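Local coordinates for malonate decarboxylase acyl carrier protein (Pseudomonas fluorescens, PDB 5VIT) that probably serves as the acyl carrier subunit of malonate decarboxylase, holding acetyl and malonyl groups as thioesters on a prosthetic group derived from dephospho-CoA, at residues Q45-F59 / I75-L89. Sequence-based numbering, arbitrary orientation.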
loop_
_atom_site.group_PDB
_atom_site.type_symbol
_atom_site.label_atom_id
_atom_site.label_comp_id
_atom_site.label_asym_id
_atom_site.label_seq_id
_atom_site.Cartn_x
_atom_site.Cartn_y
_atom_site.Cartn_z
ATOM N N GLN B 45 5.945 30.122 1.277
ATOM C CA GLN B 45 6.752 30.821 2.261
ATOM C C GLN B 45 6.961 29.860 3.410
ATOM O O GLN B 45 5.985 29.354 3.986
ATOM C CB GLN B 45 6.068 32.095 2.725
ATOM C CG GLN B 45 6.879 33.321 2.486
ATOM C CD GLN B 45 6.058 34.587 2.610
ATOM O OE1 GLN B 45 4.855 34.540 2.874
ATOM N NE2 GLN B 45 6.705 35.731 2.408
ATOM N N THR B 46 8.220 29.575 3.726
ATOM C CA THR B 46 8.519 28.535 4.704
ATOM C C THR B 46 9.610 29.014 5.655
ATOM O O THR B 46 10.496 29.758 5.266
ATOM C CB THR B 46 8.937 27.182 4.005
ATOM O OG1 THR B 46 9.132 26.158 4.987
ATOM C CG2 THR B 46 10.227 27.349 3.198
ATOM N N SER B 47 9.516 28.597 6.908
ATOM C CA SER B 47 10.523 28.905 7.913
ATOM C C SER B 47 11.816 28.110 7.735
ATOM O O SER B 47 12.858 28.484 8.269
ATOM C CB SER B 47 9.959 28.625 9.302
ATOM O OG SER B 47 9.453 27.302 9.368
ATOM N N VAL B 48 11.723 26.994 7.017
ATOM C CA VAL B 48 12.850 26.092 6.806
ATOM C C VAL B 48 13.692 26.486 5.583
ATOM O O VAL B 48 13.222 26.416 4.441
ATOM C CB VAL B 48 12.372 24.658 6.609
ATOM C CG1 VAL B 48 13.567 23.697 6.627
ATOM C CG2 VAL B 48 11.347 24.283 7.672
ATOM N N ASN B 49 14.936 26.894 5.827
ATOM C CA ASN B 49 15.837 27.315 4.757
ATOM C C ASN B 49 16.402 26.130 3.989
ATOM O O ASN B 49 16.594 25.060 4.560
ATOM C CB ASN B 49 16.989 28.147 5.321
ATOM C CG ASN B 49 16.520 29.415 6.000
ATOM O OD1 ASN B 49 15.785 30.217 5.419
ATOM N ND2 ASN B 49 16.944 29.603 7.245
ATOM N N GLY B 50 16.662 26.333 2.698
ATOM C CA GLY B 50 17.270 25.318 1.857
ATOM C C GLY B 50 16.396 24.105 1.571
ATOM O O GLY B 50 16.902 22.992 1.363
ATOM N N SER B 51 15.079 24.305 1.542
ATOM C CA SER B 51 14.174 23.171 1.372
ATOM C C SER B 51 13.505 23.174 0.003
ATOM O O SER B 51 12.550 22.427 -0.230
ATOM C CB SER B 51 13.112 23.156 2.480
ATOM O OG SER B 51 12.315 24.325 2.451
ATOM N N ALA B 52 14.023 23.986 -0.911
ATOM C CA ALA B 52 13.401 24.130 -2.222
ATOM C C ALA B 52 13.225 22.797 -2.958
ATOM O O ALA B 52 12.154 22.529 -3.506
ATOM C CB ALA B 52 14.206 25.104 -3.082
ATOM N N SER B 53 14.252 21.953 -2.968
ATOM C CA SER B 53 14.177 20.734 -3.776
ATOM C C SER B 53 13.268 19.705 -3.104
ATOM O O SER B 53 12.663 18.860 -3.767
ATOM C CB SER B 53 15.566 20.153 -4.011
ATOM O OG SER B 53 16.164 19.870 -2.764
ATOM N N ARG B 54 13.169 19.799 -1.782
ATOM C CA ARG B 54 12.190 19.032 -1.030
ATOM C C ARG B 54 10.761 19.375 -1.507
ATOM O O ARG B 54 9.988 18.482 -1.848
ATOM C CB ARG B 54 12.360 19.299 0.470
ATOM C CG ARG B 54 11.319 18.646 1.347
ATOM C CD ARG B 54 11.414 19.141 2.799
ATOM N NE ARG B 54 12.330 18.341 3.619
ATOM C CZ ARG B 54 13.601 18.650 3.874
ATOM N NH1 ARG B 54 14.135 19.767 3.381
ATOM N NH2 ARG B 54 14.336 17.841 4.636
ATOM N N TRP B 55 10.429 20.666 -1.555
ATOM C CA TRP B 55 9.106 21.098 -1.999
ATOM C C TRP B 55 8.863 20.691 -3.460
ATOM O O TRP B 55 7.754 20.304 -3.835
ATOM C CB TRP B 55 8.941 22.616 -1.824
ATOM C CG TRP B 55 8.714 23.052 -0.387
ATOM C CD1 TRP B 55 9.662 23.477 0.500
ATOM C CD2 TRP B 55 7.466 23.077 0.326
ATOM N NE1 TRP B 55 9.085 23.779 1.710
ATOM C CE2 TRP B 55 7.739 23.540 1.630
ATOM C CE3 TRP B 55 6.149 22.761 -0.012
ATOM C CZ2 TRP B 55 6.742 23.691 2.593
ATOM C CZ3 TRP B 55 5.162 22.916 0.941
ATOM C CH2 TRP B 55 5.461 23.377 2.225
ATOM N N GLN B 56 9.909 20.761 -4.275
ATOM C CA GLN B 56 9.832 20.336 -5.671
ATOM C C GLN B 56 9.434 18.856 -5.791
ATOM O O GLN B 56 8.531 18.479 -6.567
ATOM C CB GLN B 56 11.184 20.581 -6.365
ATOM C CG GLN B 56 11.198 20.220 -7.831
ATOM C CD GLN B 56 10.201 21.032 -8.631
ATOM O OE1 GLN B 56 10.053 22.244 -8.424
ATOM N NE2 GLN B 56 9.498 20.366 -9.545
ATOM N N HIS B 57 10.112 18.014 -5.025
ATOM C CA HIS B 57 9.806 16.591 -5.031
ATOM C C HIS B 57 8.379 16.310 -4.598
ATOM O O HIS B 57 7.681 15.519 -5.227
ATOM C CB HIS B 57 10.772 15.837 -4.123
ATOM C CG HIS B 57 12.161 15.765 -4.670
ATOM N ND1 HIS B 57 13.275 16.053 -3.912
ATOM C CD2 HIS B 57 12.613 15.439 -5.904
ATOM C CE1 HIS B 57 14.356 15.904 -4.656
ATOM N NE2 HIS B 57 13.982 15.532 -5.868
ATOM N N LEU B 58 7.961 16.980 -3.530
ATOM C CA LEU B 58 6.630 16.812 -2.955
ATOM C C LEU B 58 5.537 17.048 -4.011
ATOM O O LEU B 58 4.664 16.191 -4.243
ATOM C CB LEU B 58 6.485 17.771 -1.766
ATOM C CG LEU B 58 5.393 17.556 -0.723
ATOM C CD1 LEU B 58 5.170 16.098 -0.517
ATOM C CD2 LEU B 58 5.825 18.171 0.593
ATOM N N PHE B 59 5.620 18.199 -4.678
ATOM C CA PHE B 59 4.672 18.559 -5.735
ATOM C C PHE B 59 4.769 17.635 -6.950
ATOM O O PHE B 59 3.764 17.313 -7.588
ATOM C CB PHE B 59 4.908 20.003 -6.182
ATOM C CG PHE B 59 4.635 21.026 -5.116
ATOM C CD1 PHE B 59 5.483 22.105 -4.941
ATOM C CD2 PHE B 59 3.519 20.925 -4.312
ATOM C CE1 PHE B 59 5.227 23.055 -3.976
ATOM C CE2 PHE B 59 3.263 21.878 -3.340
ATOM C CZ PHE B 59 4.117 22.939 -3.172
ATOM N N ILE B 75 1.007 29.103 -0.005
ATOM C CA ILE B 75 1.330 28.291 1.153
ATOM C C ILE B 75 2.137 29.101 2.152
ATOM O O ILE B 75 3.081 29.797 1.769
ATOM C CB ILE B 75 2.112 27.029 0.741
ATOM C CG1 ILE B 75 1.202 26.070 -0.025
ATOM C CG2 ILE B 75 2.723 26.350 1.958
ATOM C CD1 ILE B 75 1.930 24.915 -0.636
ATOM N N HIS B 76 1.747 29.028 3.425
ATOM C CA HIS B 76 2.525 29.622 4.508
ATOM C C HIS B 76 2.857 28.518 5.476
ATOM O O HIS B 76 1.989 28.051 6.221
ATOM C CB HIS B 76 1.757 30.762 5.203
ATOM C CG HIS B 76 1.337 31.859 4.272
ATOM N ND1 HIS B 76 0.024 32.262 4.136
ATOM C CD2 HIS B 76 2.058 32.637 3.424
ATOM C CE1 HIS B 76 -0.048 33.238 3.248
ATOM N NE2 HIS B 76 1.172 33.478 2.794
ATOM N N ASP B 77 4.114 28.091 5.443
ATOM C CA ASP B 77 4.575 26.960 6.227
ATOM C C ASP B 77 5.522 27.332 7.369
ATOM O O ASP B 77 6.507 28.049 7.180
ATOM C CB ASP B 77 5.276 25.940 5.326
ATOM C CG ASP B 77 6.018 24.901 6.127
ATOM O OD1 ASP B 77 5.358 23.961 6.593
ATOM O OD2 ASP B 77 7.248 25.031 6.325
ATOM N N PHE B 78 5.223 26.804 8.551
ATOM C CA PHE B 78 6.050 26.982 9.744
ATOM C C PHE B 78 6.653 25.615 10.120
ATOM O O PHE B 78 6.479 25.120 11.238
ATOM C CB PHE B 78 5.195 27.572 10.889
ATOM C CG PHE B 78 5.978 28.112 12.063
ATOM C CD1 PHE B 78 7.368 28.016 12.128
ATOM C CD2 PHE B 78 5.301 28.722 13.122
ATOM C CE1 PHE B 78 8.070 28.517 13.219
ATOM C CE2 PHE B 78 5.995 29.218 14.226
ATOM C CZ PHE B 78 7.384 29.120 14.272
ATOM N N GLY B 79 7.336 24.990 9.170
ATOM C CA GLY B 79 8.086 23.773 9.462
ATOM C C GLY B 79 7.314 22.466 9.573
ATOM O O GLY B 79 7.703 21.566 10.318
ATOM N N ALA B 80 6.218 22.348 8.833
ATOM C CA ALA B 80 5.487 21.100 8.773
ATOM C C ALA B 80 6.364 19.998 8.150
ATOM O O ALA B 80 7.204 20.290 7.307
ATOM C CB ALA B 80 4.211 21.282 7.979
ATOM N N THR B 81 6.180 18.745 8.572
ATOM C CA THR B 81 6.819 17.629 7.880
ATOM C C THR B 81 6.202 17.490 6.484
ATOM O O THR B 81 5.076 17.932 6.257
ATOM C CB THR B 81 6.644 16.312 8.640
ATOM O OG1 THR B 81 5.240 16.045 8.797
ATOM C CG2 THR B 81 7.317 16.384 10.003
ATOM N N PRO B 82 6.933 16.869 5.543
ATOM C CA PRO B 82 6.392 16.604 4.206
ATOM C C PRO B 82 5.105 15.807 4.266
ATOM O O PRO B 82 4.210 16.008 3.441
ATOM C CB PRO B 82 7.502 15.795 3.542
ATOM C CG PRO B 82 8.730 16.331 4.165
ATOM C CD PRO B 82 8.364 16.533 5.620
ATOM N N GLY B 83 5.018 14.911 5.246
ATOM C CA GLY B 83 3.798 14.173 5.501
ATOM C C GLY B 83 2.611 15.061 5.827
ATOM O O GLY B 83 1.534 14.902 5.242
ATOM N N VAL B 84 2.795 15.997 6.756
ATOM C CA VAL B 84 1.732 16.948 7.088
ATOM C C VAL B 84 1.403 17.830 5.878
ATOM O O VAL B 84 0.233 18.052 5.574
ATOM C CB VAL B 84 2.110 17.838 8.295
ATOM C CG1 VAL B 84 1.092 18.982 8.488
ATOM C CG2 VAL B 84 2.223 16.990 9.567
ATOM N N VAL B 85 2.441 18.315 5.189
ATOM C CA VAL B 85 2.257 19.144 3.997
ATOM C C VAL B 85 1.402 18.420 2.941
ATOM O O VAL B 85 0.401 18.957 2.460
ATOM C CB VAL B 85 3.611 19.544 3.349
ATOM C CG1 VAL B 85 3.367 20.284 2.059
ATOM C CG2 VAL B 85 4.461 20.382 4.302
ATOM N N ARG B 86 1.796 17.199 2.592
ATOM C CA ARG B 86 1.044 16.416 1.617
ATOM C C ARG B 86 -0.431 16.255 2.013
ATOM O O ARG B 86 -1.325 16.486 1.202
ATOM C CB ARG B 86 1.676 15.038 1.423
ATOM C CG ARG B 86 0.822 14.174 0.523
ATOM C CD ARG B 86 1.444 12.842 0.166
ATOM N NE ARG B 86 0.468 12.071 -0.594
ATOM C CZ ARG B 86 0.608 10.794 -0.931
ATOM N NH1 ARG B 86 1.691 10.110 -0.568
ATOM N NH2 ARG B 86 -0.347 10.201 -1.628
ATOM N N LEU B 87 -0.671 15.877 3.270
ATOM C CA LEU B 87 -2.030 15.656 3.762
ATOM C C LEU B 87 -2.912 16.909 3.643
ATOM O O LEU B 87 -4.057 16.833 3.206
ATOM C CB LEU B 87 -1.982 15.180 5.213
ATOM C CG LEU B 87 -3.254 14.542 5.763
ATOM C CD1 LEU B 87 -3.681 13.349 4.896
ATOM C CD2 LEU B 87 -3.031 14.113 7.208
ATOM N N ARG B 88 -2.369 18.058 4.028
ATOM C CA ARG B 88 -3.094 19.321 3.910
ATOM C C ARG B 88 -3.382 19.761 2.487
ATOM O O ARG B 88 -4.454 20.295 2.205
ATOM C CB ARG B 88 -2.326 20.423 4.607
ATOM C CG ARG B 88 -2.549 20.337 6.070
ATOM C CD ARG B 88 -2.346 21.660 6.681
ATOM N NE ARG B 88 -3.331 21.922 7.708
ATOM C CZ ARG B 88 -3.344 21.355 8.901
ATOM N NH1 ARG B 88 -2.424 20.449 9.210
ATOM N NH2 ARG B 88 -4.286 21.697 9.782
ATOM N N LEU B 89 -2.413 19.545 1.603
ATOM C CA LEU B 89 -2.586 19.871 0.203
ATOM C C LEU B 89 -3.713 19.028 -0.365
ATOM O O LEU B 89 -4.520 19.516 -1.158
ATOM C CB LEU B 89 -1.285 19.655 -0.569
ATOM C CG LEU B 89 -0.340 20.852 -0.548
ATOM C CD1 LEU B 89 1.063 20.454 -0.945
ATOM C CD2 LEU B 89 -0.891 21.889 -1.503
#
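The buried carboxylate of D77 links the C-terminal ends of the two parallel strands of a beta-alpha-beta unit, and also the turn that follows strand 71-78: across the contact T46 OG1 donates to D77 OD2 at 2.6 Å, on the anti side and 19° out of the carboxylate plane. G79 N reaches the same oxygen from above that plane, closing an Asx turn, while A80 N bonds OD1 on its syn side. Three donors therefore fix the rotation of the group, which chi1 of 168° swings anti to the backbone N and alongside the T46 hydroxyl. With alanine in place of D77, the T46 hydroxyl and the amides of G79 and A80 would probably lose their acceptor, and the turn would probably be less firmly held.

Strands 39-46 and 71-78 are parallel neighbours, as the backbone ladder confirms: Q45 N donates to I75 O at 2.9 Å, D77 N to Q45 O at 2.7 Å, and S47 N to D77 O in a more bent bond. On the sheet face that bears T46 and D77, helices 52-59 and 82-89 pack with axes 11.0 Å apart at 43°. V85 CG1 fills the angle between W55 and L58, 3.4 Å from W55 CZ3 and also against L58 CD2. F59 turns its edge to I75 CD1 and L89 CD1, and F6 meets its ring edge-to-face. At the start of helix 82-89, P82 also packs on F424 of the MdcA chain. W55 brings the edge of its indole to the carboxylate, the two planes steeply inclined, with CZ2 3.8 Å from D77 CG.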